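PDB 6CHJ: diacylglycerol O-acyltransferase from Marinobacter hydrocarbonoclasticus, which probably transfers the acyl group of an acyl-CoA to diacylglycerol, giving triacylglycerol, and probably also makes wax esters. Local coordinates for residues T54-Q59 and S137-V142; K205-T210 and T355-A360; N263-A268 and Q444-L449. One frame throughout, in Å; residues are numbered along the deposited sequence.

Contact 1: T54-Q59 and S137-V142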
loop_
_atom_site.group_PDB
_atom_site.type_symbol
_atom_site.label_atom_id
_atom_site.label_comp_id
_atom_site.label_asym_id
_atom_site.label_seq_id
_atom_site.Cartn_x
_atom_site.Cartn_y
_atom_site.Cartn_z
ATOM N N THR B 54 -15.680 -10.670 14.781
ATOM C CA THR B 54 -15.515 -12.065 15.171
ATOM C C THR B 54 -14.589 -12.783 14.202
ATOM O O THR B 54 -14.445 -12.391 13.040
ATOM C CB THR B 54 -16.854 -12.811 15.239
ATOM O OG1 THR B 54 -16.656 -14.095 15.859
ATOM C CG2 THR B 54 -17.449 -13.000 13.846
ATOM N N ALA B 55 -13.983 -13.856 14.710
ATOM C CA ALA B 55 -13.022 -14.717 14.041
ATOM C C ALA B 55 -13.468 -15.001 12.617
ATOM O O ALA B 55 -14.671 -15.156 12.369
ATOM C CB ALA B 55 -12.847 -16.015 14.828
ATOM N N PRO B 56 -12.532 -15.069 11.651
ATOM C CA PRO B 56 -11.094 -14.958 11.947
ATOM C C PRO B 56 -10.550 -13.516 11.913
ATOM O O PRO B 56 -9.333 -13.308 12.023
ATOM C CB PRO B 56 -10.464 -15.810 10.843
ATOM C CG PRO B 56 -11.411 -15.645 9.669
ATOM C CD PRO B 56 -12.781 -15.321 10.216
ATOM N N PHE B 57 -11.449 -12.534 11.790
ATOM C CA PHE B 57 -11.037 -11.156 11.567
ATOM C C PHE B 57 -10.483 -10.472 12.817
ATOM O O PHE B 57 -10.051 -9.314 12.727
ATOM C CB PHE B 57 -12.209 -10.355 11.028
ATOM C CG PHE B 57 -12.755 -10.882 9.750
ATOM C CD1 PHE B 57 -12.333 -10.362 8.535
ATOM C CD2 PHE B 57 -13.698 -11.900 9.753
ATOM C CE1 PHE B 57 -12.837 -10.854 7.348
ATOM C CE2 PHE B 57 -14.203 -12.392 8.572
ATOM C CZ PHE B 57 -13.778 -11.864 7.368
ATOM N N ASN B 58 -10.495 -11.132 13.974
ATOM C CA ASN B 58 -9.922 -10.559 15.184
ATOM C C ASN B 58 -8.655 -11.282 15.586
ATOM O O ASN B 58 -8.144 -11.065 16.688
ATOM C CB ASN B 58 -10.934 -10.568 16.335
ATOM C CG ASN B 58 -11.263 -11.968 16.834
ATOM O OD1 ASN B 58 -11.118 -12.964 16.122
ATOM N ND2 ASN B 58 -11.700 -12.045 18.079
ATOM N N GLN B 59 -8.155 -12.152 14.716
ATOM C CA GLN B 59 -6.916 -12.874 14.940
ATOM C C GLN B 59 -5.745 -12.032 14.457
ATOM O O GLN B 59 -5.844 -11.331 13.452
ATOM C CB GLN B 59 -6.957 -14.210 14.190
ATOM C CG GLN B 59 -8.116 -15.104 14.602
ATOM C CD GLN B 59 -8.007 -15.525 16.062
ATOM O OE1 GLN B 59 -6.954 -15.997 16.507
ATOM N NE2 GLN B 59 -9.089 -15.340 16.818
ATOM N N SER B 137 -2.595 -16.347 4.612
ATOM C CA SER B 137 -2.313 -16.997 5.895
ATOM C C SER B 137 -3.521 -17.008 6.819
ATOM O O SER B 137 -3.635 -17.896 7.668
ATOM C CB SER B 137 -1.161 -16.311 6.611
ATOM O OG SER B 137 0.056 -16.933 6.257
ATOM N N LEU B 138 -4.417 -16.032 6.684
ATOM C CA LEU B 138 -5.567 -15.914 7.569
ATOM C C LEU B 138 -6.824 -16.532 6.972
ATOM O O LEU B 138 -7.594 -17.175 7.689
ATOM C CB LEU B 138 -5.823 -14.439 7.910
ATOM C CG LEU B 138 -6.815 -14.225 9.051
ATOM C CD1 LEU B 138 -6.174 -14.640 10.374
ATOM C CD2 LEU B 138 -7.290 -12.777 9.109
ATOM N N VAL B 139 -7.069 -16.331 5.682
ATOM C CA VAL B 139 -8.197 -16.940 4.985
ATOM C C VAL B 139 -7.758 -17.292 3.566
ATOM O O VAL B 139 -7.282 -16.422 2.827
ATOM C CB VAL B 139 -9.423 -16.009 4.950
ATOM C CG1 VAL B 139 -10.543 -16.620 4.125
ATOM C CG2 VAL B 139 -9.909 -15.687 6.364
ATOM N N ASP B 140 -7.927 -18.559 3.180
ATOM C CA ASP B 140 -7.619 -18.962 1.810
ATOM C C ASP B 140 -8.565 -18.268 0.829
ATOM O O ASP B 140 -9.456 -17.500 1.210
ATOM C CB ASP B 140 -7.686 -20.480 1.663
ATOM C CG ASP B 140 -9.077 -21.017 1.877
ATOM O OD1 ASP B 140 -9.399 -21.385 3.031
ATOM O OD2 ASP B 140 -9.859 -21.044 0.905
ATOM N N GLY B 141 -8.360 -18.542 -0.462
ATOM C CA GLY B 141 -9.069 -17.847 -1.521
ATOM C C GLY B 141 -10.543 -18.172 -1.683
ATOM O O GLY B 141 -11.351 -17.273 -1.950
ATOM N N VAL B 142 -10.924 -19.438 -1.531
ATOM C CA VAL B 142 -12.311 -19.790 -1.805
ATOM C C VAL B 142 -13.200 -19.445 -0.614
ATOM O O VAL B 142 -14.236 -18.792 -0.774
ATOM C CB VAL B 142 -12.420 -21.267 -2.225
ATOM C CG1 VAL B 142 -11.777 -21.426 -3.555
ATOM C CG2 VAL B 142 -11.729 -22.171 -1.250
#

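Contact 2: K205-T210 and T355-A360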
loop_
_atom_site.group_PDB
_atom_site.type_symbol
_atom_site.label_atom_id
_atom_site.label_comp_id
_atom_site.label_asym_id
_atom_site.label_seq_id
_atom_site.Cartn_x
_atom_site.Cartn_y
_atom_site.Cartn_z
ATOM N N LYS B 205 17.112 -26.984 -1.249
ATOM C CA LYS B 205 17.903 -28.202 -1.308
ATOM C C LYS B 205 17.087 -29.409 -0.855
ATOM O O LYS B 205 17.173 -30.480 -1.470
ATOM C CB LYS B 205 19.190 -28.014 -0.512
ATOM C CG LYS B 205 20.308 -27.540 -1.419
ATOM C CD LYS B 205 21.323 -26.686 -0.729
ATOM C CE LYS B 205 22.358 -26.186 -1.729
ATOM N NZ LYS B 205 23.417 -25.390 -1.043
ATOM N N GLU B 206 16.234 -29.246 0.162
ATOM C CA GLU B 206 15.274 -30.304 0.475
ATOM C C GLU B 206 14.368 -30.626 -0.712
ATOM O O GLU B 206 13.850 -31.749 -0.808
ATOM C CB GLU B 206 14.429 -29.912 1.685
ATOM C CG GLU B 206 13.806 -31.103 2.400
ATOM C CD GLU B 206 14.799 -32.237 2.605
ATOM O OE1 GLU B 206 15.673 -32.132 3.498
ATOM O OE2 GLU B 206 14.710 -33.232 1.852
ATOM N N LEU B 207 14.170 -29.672 -1.625
ATOM C CA LEU B 207 13.385 -29.968 -2.814
ATOM C C LEU B 207 14.183 -30.812 -3.804
ATOM O O LEU B 207 13.643 -31.761 -4.384
ATOM C CB LEU B 207 12.893 -28.667 -3.458
ATOM C CG LEU B 207 11.521 -28.174 -2.983
ATOM C CD1 LEU B 207 11.276 -26.714 -3.401
ATOM C CD2 LEU B 207 10.399 -29.096 -3.478
ATOM N N LEU B 208 15.471 -30.501 -4.001
ATOM C CA LEU B 208 16.313 -31.354 -4.843
ATOM C C LEU B 208 16.357 -32.783 -4.309
ATOM O O LEU B 208 16.151 -33.741 -5.063
ATOM C CB LEU B 208 17.727 -30.773 -4.956
ATOM C CG LEU B 208 17.887 -29.488 -5.781
ATOM C CD1 LEU B 208 19.234 -28.829 -5.505
ATOM C CD2 LEU B 208 17.688 -29.714 -7.286
ATOM N N LYS B 209 16.599 -32.944 -3.001
ATOM C CA LYS B 209 16.638 -34.282 -2.412
ATOM C C LYS B 209 15.323 -35.018 -2.646
ATOM O O LYS B 209 15.313 -36.179 -3.074
ATOM C CB LYS B 209 16.950 -34.202 -0.913
ATOM C CG LYS B 209 16.860 -35.560 -0.202
ATOM C CD LYS B 209 16.946 -35.460 1.323
ATOM C CE LYS B 209 16.492 -36.764 1.986
ATOM N NZ LYS B 209 16.596 -36.731 3.473
ATOM N N THR B 210 14.201 -34.352 -2.375
ATOM C CA THR B 210 12.905 -34.959 -2.657
ATOM C C THR B 210 12.788 -35.315 -4.131
ATOM O O THR B 210 12.297 -36.395 -4.479
ATOM C CB THR B 210 11.772 -34.013 -2.242
ATOM O OG1 THR B 210 11.849 -33.742 -0.832
ATOM C CG2 THR B 210 10.409 -34.612 -2.587
ATOM N N THR B 355 4.564 -34.478 -8.740
ATOM C CA THR B 355 4.601 -33.873 -10.069
ATOM C C THR B 355 5.074 -32.421 -10.008
ATOM O O THR B 355 5.829 -31.971 -10.878
ATOM C CB THR B 355 3.212 -33.964 -10.717
ATOM O OG1 THR B 355 2.859 -35.337 -10.910
ATOM C CG2 THR B 355 3.176 -33.269 -12.068
ATOM N N LEU B 356 4.663 -31.679 -8.973
ATOM C CA LEU B 356 4.868 -30.234 -8.914
ATOM C C LEU B 356 6.134 -29.819 -8.176
ATOM O O LEU B 356 6.492 -28.635 -8.227
ATOM C CB LEU B 356 3.669 -29.561 -8.253
ATOM C CG LEU B 356 2.349 -29.796 -8.986
ATOM C CD1 LEU B 356 1.188 -29.182 -8.236
ATOM C CD2 LEU B 356 2.433 -29.241 -10.385
ATOM N N ALA B 357 6.808 -30.745 -7.490
ATOM C CA ALA B 357 8.043 -30.403 -6.786
ATOM C C ALA B 357 9.088 -29.736 -7.670
ATOM O O ALA B 357 9.748 -28.801 -7.187
ATOM C CB ALA B 357 8.645 -31.655 -6.122
ATOM N N PRO B 358 9.327 -30.163 -8.914
ATOM C CA PRO B 358 10.258 -29.391 -9.759
ATOM C C PRO B 358 9.757 -27.990 -10.057
ATOM O O PRO B 358 10.559 -27.052 -10.093
ATOM C CB PRO B 358 10.365 -30.236 -11.037
ATOM C CG PRO B 358 9.898 -31.602 -10.638
ATOM C CD PRO B 358 8.865 -31.391 -9.598
ATOM N N ALA B 359 8.453 -27.822 -10.289
ATOM C CA ALA B 359 7.927 -26.479 -10.509
ATOM C C ALA B 359 8.121 -25.610 -9.268
ATOM O O ALA B 359 8.469 -24.425 -9.379
ATOM C CB ALA B 359 6.451 -26.542 -10.911
ATOM N N ALA B 360 7.930 -26.190 -8.075
ATOM C CA ALA B 360 8.145 -25.427 -6.848
ATOM C C ALA B 360 9.589 -24.966 -6.738
ATOM O O ALA B 360 9.849 -23.816 -6.366
ATOM C CB ALA B 360 7.751 -26.251 -5.625
#

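Contact 3: N263-A268 and Q444-L449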
loop_
_atom_site.group_PDB
_atom_site.type_symbol
_atom_site.label_atom_id
_atom_site.label_comp_id
_atom_site.label_asym_id
_atom_site.label_seq_id
_atom_site.Cartn_x
_atom_site.Cartn_y
_atom_site.Cartn_z
ATOM N N ASN B 263 -16.996 -25.291 -18.708
ATOM C CA ASN B 263 -15.590 -25.186 -18.322
ATOM C C ASN B 263 -14.667 -25.187 -19.535
ATOM O O ASN B 263 -13.637 -24.503 -19.535
ATOM C CB ASN B 263 -15.211 -26.321 -17.371
ATOM C CG ASN B 263 -15.222 -25.888 -15.919
ATOM O OD1 ASN B 263 -14.193 -25.928 -15.237
ATOM N ND2 ASN B 263 -16.391 -25.463 -15.434
ATOM N N ASP B 264 -15.006 -25.961 -20.574
ATOM C CA ASP B 264 -14.170 -25.997 -21.771
ATOM C C ASP B 264 -14.160 -24.641 -22.465
ATOM O O ASP B 264 -13.096 -24.119 -22.815
ATOM C CB ASP B 264 -14.659 -27.077 -22.745
ATOM C CG ASP B 264 -14.581 -28.479 -22.167
ATOM O OD1 ASP B 264 -13.507 -28.863 -21.653
ATOM O OD2 ASP B 264 -15.605 -29.194 -22.225
ATOM N N VAL B 265 -15.341 -24.056 -22.684
ATOM C CA VAL B 265 -15.404 -22.794 -23.418
ATOM C C VAL B 265 -14.641 -21.698 -22.675
ATOM O O VAL B 265 -13.877 -20.929 -23.276
ATOM C CB VAL B 265 -16.869 -22.388 -23.667
ATOM C CG1 VAL B 265 -16.928 -20.982 -24.274
ATOM C CG2 VAL B 265 -17.572 -23.410 -24.556
ATOM N N VAL B 266 -14.828 -21.614 -21.359
ATOM C CA VAL B 266 -14.183 -20.563 -20.590
ATOM C C VAL B 266 -12.665 -20.746 -20.585
ATOM O O VAL B 266 -11.905 -19.762 -20.608
ATOM C CB VAL B 266 -14.780 -20.544 -19.174
ATOM C CG1 VAL B 266 -14.071 -19.551 -18.355
ATOM C CG2 VAL B 266 -16.282 -20.208 -19.222
ATOM N N THR B 267 -12.195 -21.995 -20.592
ATOM C CA THR B 267 -10.760 -22.241 -20.722
ATOM C C THR B 267 -10.271 -21.855 -22.112
ATOM O O THR B 267 -9.169 -21.313 -22.266
ATOM C CB THR B 267 -10.455 -23.711 -20.421
ATOM O OG1 THR B 267 -10.862 -24.011 -19.075
ATOM C CG2 THR B 267 -8.956 -23.996 -20.570
ATOM N N ALA B 268 -11.090 -22.128 -23.131
ATOM C CA ALA B 268 -10.790 -21.698 -24.493
ATOM C C ALA B 268 -10.759 -20.179 -24.605
ATOM O O ALA B 268 -9.915 -19.619 -25.314
ATOM C CB ALA B 268 -11.830 -22.281 -25.460
ATOM N N GLN B 444 -13.326 -11.411 -27.794
ATOM C CA GLN B 444 -13.097 -11.779 -29.178
ATOM C C GLN B 444 -12.960 -13.302 -29.329
ATOM O O GLN B 444 -13.436 -13.884 -30.319
ATOM C CB GLN B 444 -11.856 -11.033 -29.678
ATOM C CG GLN B 444 -11.435 -11.323 -31.118
ATOM C CD GLN B 444 -9.957 -11.080 -31.359
ATOM O OE1 GLN B 444 -9.231 -10.658 -30.450
ATOM N NE2 GLN B 444 -9.498 -11.351 -32.579
ATOM N N GLY B 445 -12.334 -13.970 -28.345
ATOM C CA GLY B 445 -12.233 -15.423 -28.389
ATOM C C GLY B 445 -13.592 -16.102 -28.376
ATOM O O GLY B 445 -13.813 -17.091 -29.081
ATOM N N LEU B 446 -14.536 -15.558 -27.601
ATOM C CA LEU B 446 -15.875 -16.135 -27.575
ATOM C C LEU B 446 -16.652 -15.801 -28.859
ATOM O O LEU B 446 -17.388 -16.642 -29.387
ATOM C CB LEU B 446 -16.606 -15.641 -26.332
ATOM C CG LEU B 446 -18.029 -16.133 -26.076
ATOM C CD1 LEU B 446 -18.018 -17.627 -25.840
ATOM C CD2 LEU B 446 -18.619 -15.409 -24.880
ATOM N N ALA B 447 -16.491 -14.581 -29.380
ATOM C CA ALA B 447 -17.202 -14.209 -30.594
ATOM C C ALA B 447 -16.689 -14.986 -31.806
ATOM O O ALA B 447 -17.462 -15.271 -32.726
ATOM C CB ALA B 447 -17.091 -12.697 -30.812
ATOM N N GLU B 448 -15.399 -15.331 -31.830
ATOM C CA GLU B 448 -14.851 -16.108 -32.941
ATOM C C GLU B 448 -15.488 -17.489 -32.996
ATOM O O GLU B 448 -15.845 -17.980 -34.075
ATOM C CB GLU B 448 -13.335 -16.237 -32.803
ATOM C CG GLU B 448 -12.531 -15.100 -33.404
ATOM C CD GLU B 448 -11.095 -15.502 -33.665
ATOM O OE1 GLU B 448 -10.810 -16.714 -33.565
ATOM O OE2 GLU B 448 -10.257 -14.625 -33.984
ATOM N N LEU B 449 -15.612 -18.144 -31.837
ATOM C CA LEU B 449 -16.379 -19.383 -31.762
ATOM C C LEU B 449 -17.824 -19.159 -32.197
ATOM O O LEU B 449 -18.417 -20.010 -32.867
ATOM C CB LEU B 449 -16.334 -19.953 -30.342
ATOM C CG LEU B 449 -15.011 -20.529 -29.843
ATOM C CD1 LEU B 449 -15.116 -20.957 -28.355
ATOM C CD2 LEU B 449 -14.615 -21.689 -30.724
#

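Contact 1: T54-Q59 and S137-V142
Leu138 and Val139 occupy the second and third variable positions of the HHxxxDG motif, the signature of the CoA-dependent acyltransferase fold, and both rest on Pro56. As in relatives, this motif probably forms part of the active site. Leucine suits its place because its forked end can lie against a carbonyl oxygen: Leu138 CD2 is 3.6 Å from Pro56 O, and Leu138 CG comes within 4.4 Å of Pro56 CB. CG anti to the backbone N (chi1 -168°) places the methyls of Leu138 beside Pro56 O and Gln59 CB; Trp70 of strand 67-72 also touches this leucine. Val139 sends CG2 against Pro56 CG at 3.6 Å, the two side chains crossing at about a right angle, while Met147 of helix 141-150 touches both residues. The peptide bond between Ala55 and Pro56 is cis, which bends the chain sharply, and a type I turn runs from Pro56 to Gln59. Val139 thus meets the rigid ring, and Leu138 the oxygen and CB. Just beyond them Asp140, the motif's aspartate, caps helix 141-150 through a weak bond from Val142 N. Pro56 O accepts the turn bond from Gln59 N at 3.2 Å, and Leu138 CD1 lies 3.8 Å from this oxygen and 3.9 Å from Gln59 CB.

Contact 2: K205-T210 and T355-A360
No aromatic ring or planar side chain takes part where Leu207 meets Ala357 and Ala360; the flat groups that are touched belong to the main chain of helix 345-365. Leu207 CD2 approaches the carbonyl oxygen Ala357 O at 3.8 Å, and its other methyl, CD1, approaches the carbonyl carbon Ala360 C at 4.1 Å. The same two branches of Leu207 divide the alanine methyls between them, CD2 lying 4.1 Å from Ala357 CB and CD1 4.2 Å from Ala360 CB. One forked leucine thus spans two residues three apart, and alanine suits both places because a single methyl lets the larger side chain come down to the backbone. Leu364, further along that helix, touches Leu207 as well. Pro358 points away from the contact, and its side chain touches Trp371; it has no N-H, the N of Ala359 also lacks a bond to the turn before, and the helix is kinked here. On helix 200-212, Thr210 points its CB toward residues 355-360, while its hydroxyl, Thr210 OG1, donates to Glu206 O (2.8 Å), an oxygen that also accepts from Thr210 N. Apolar, without a cross-helix hydrogen bond, this is packing of helix 200-212 on helix 345-365, in which a leucine straddles an i, i+3 pair of alanines.

Contact 3: N263-A268 and Q444-L449
Val265 and Leu446 set their side chains at about a right angle, and one branch of each makes the contact: Val265 CG1 lies 3.9 Å from Leu446 CD1. Neither CB points straight across the interface, so the torsions matter. CG1 of Val265 is anti to the backbone N (chi1 173°), and Leu446 has its CG anti as well, with the chain then bent at chi2 (64°) to bring CD1 to the valine. Leu449, one turn later, does face helix 262-280 directly. Leu449 CD1 stands 4.5 Å from Val265 CG1 and 4.6 Å from Ala268 CB, lying over two residues spaced i, i+3. Small residues sit beside the leucines: Ala268 offers only a methyl, and Gly445 lacks even that where a CB would point at the opposing helix. These helices belong to the C-terminal half of the CoA-dependent acyltransferase fold, and helix 248-258 adds to the buried cluster, with Ile251 touching both Val265 and Leu446. The contact is wholly apolar across the interface, as suits its burial. Along helix 262-280, the hydroxyl of Thr267 is satisfied by the carbonyl one turn back: Thr267 OG1 donates to Asn263 O at 2.9 Å, and Thr267 N donates to the same oxygen from the opposite face of its carbonyl plane. Leu449 O, in turn, accepts from Tyr258 OH of helix 248-258.

In the fold
The three contacts lie in separate places, with no touch between them, in a chain built on two six-stranded sheets and a small hairpin. Contact 1 comes first along the chain and closes before the others open; its second segment follows strand 127-135 of the first six-stranded sheet. The segments of contacts 2 and 3 then alternate, each contact bringing an earlier helix to a later one: 200-212 to 345-365, and 262-280 to 437-453. Helix 437-453 follows strand 420-428, which neighbours strand 239-247 in the second six-stranded sheet. Centres lie about 29 Å (contacts 1 and 2), 35 Å (1 and 3) and 34 Å (2 and 3) apart, and contacts 1 and 3 sit on opposite sides of the chain's centre.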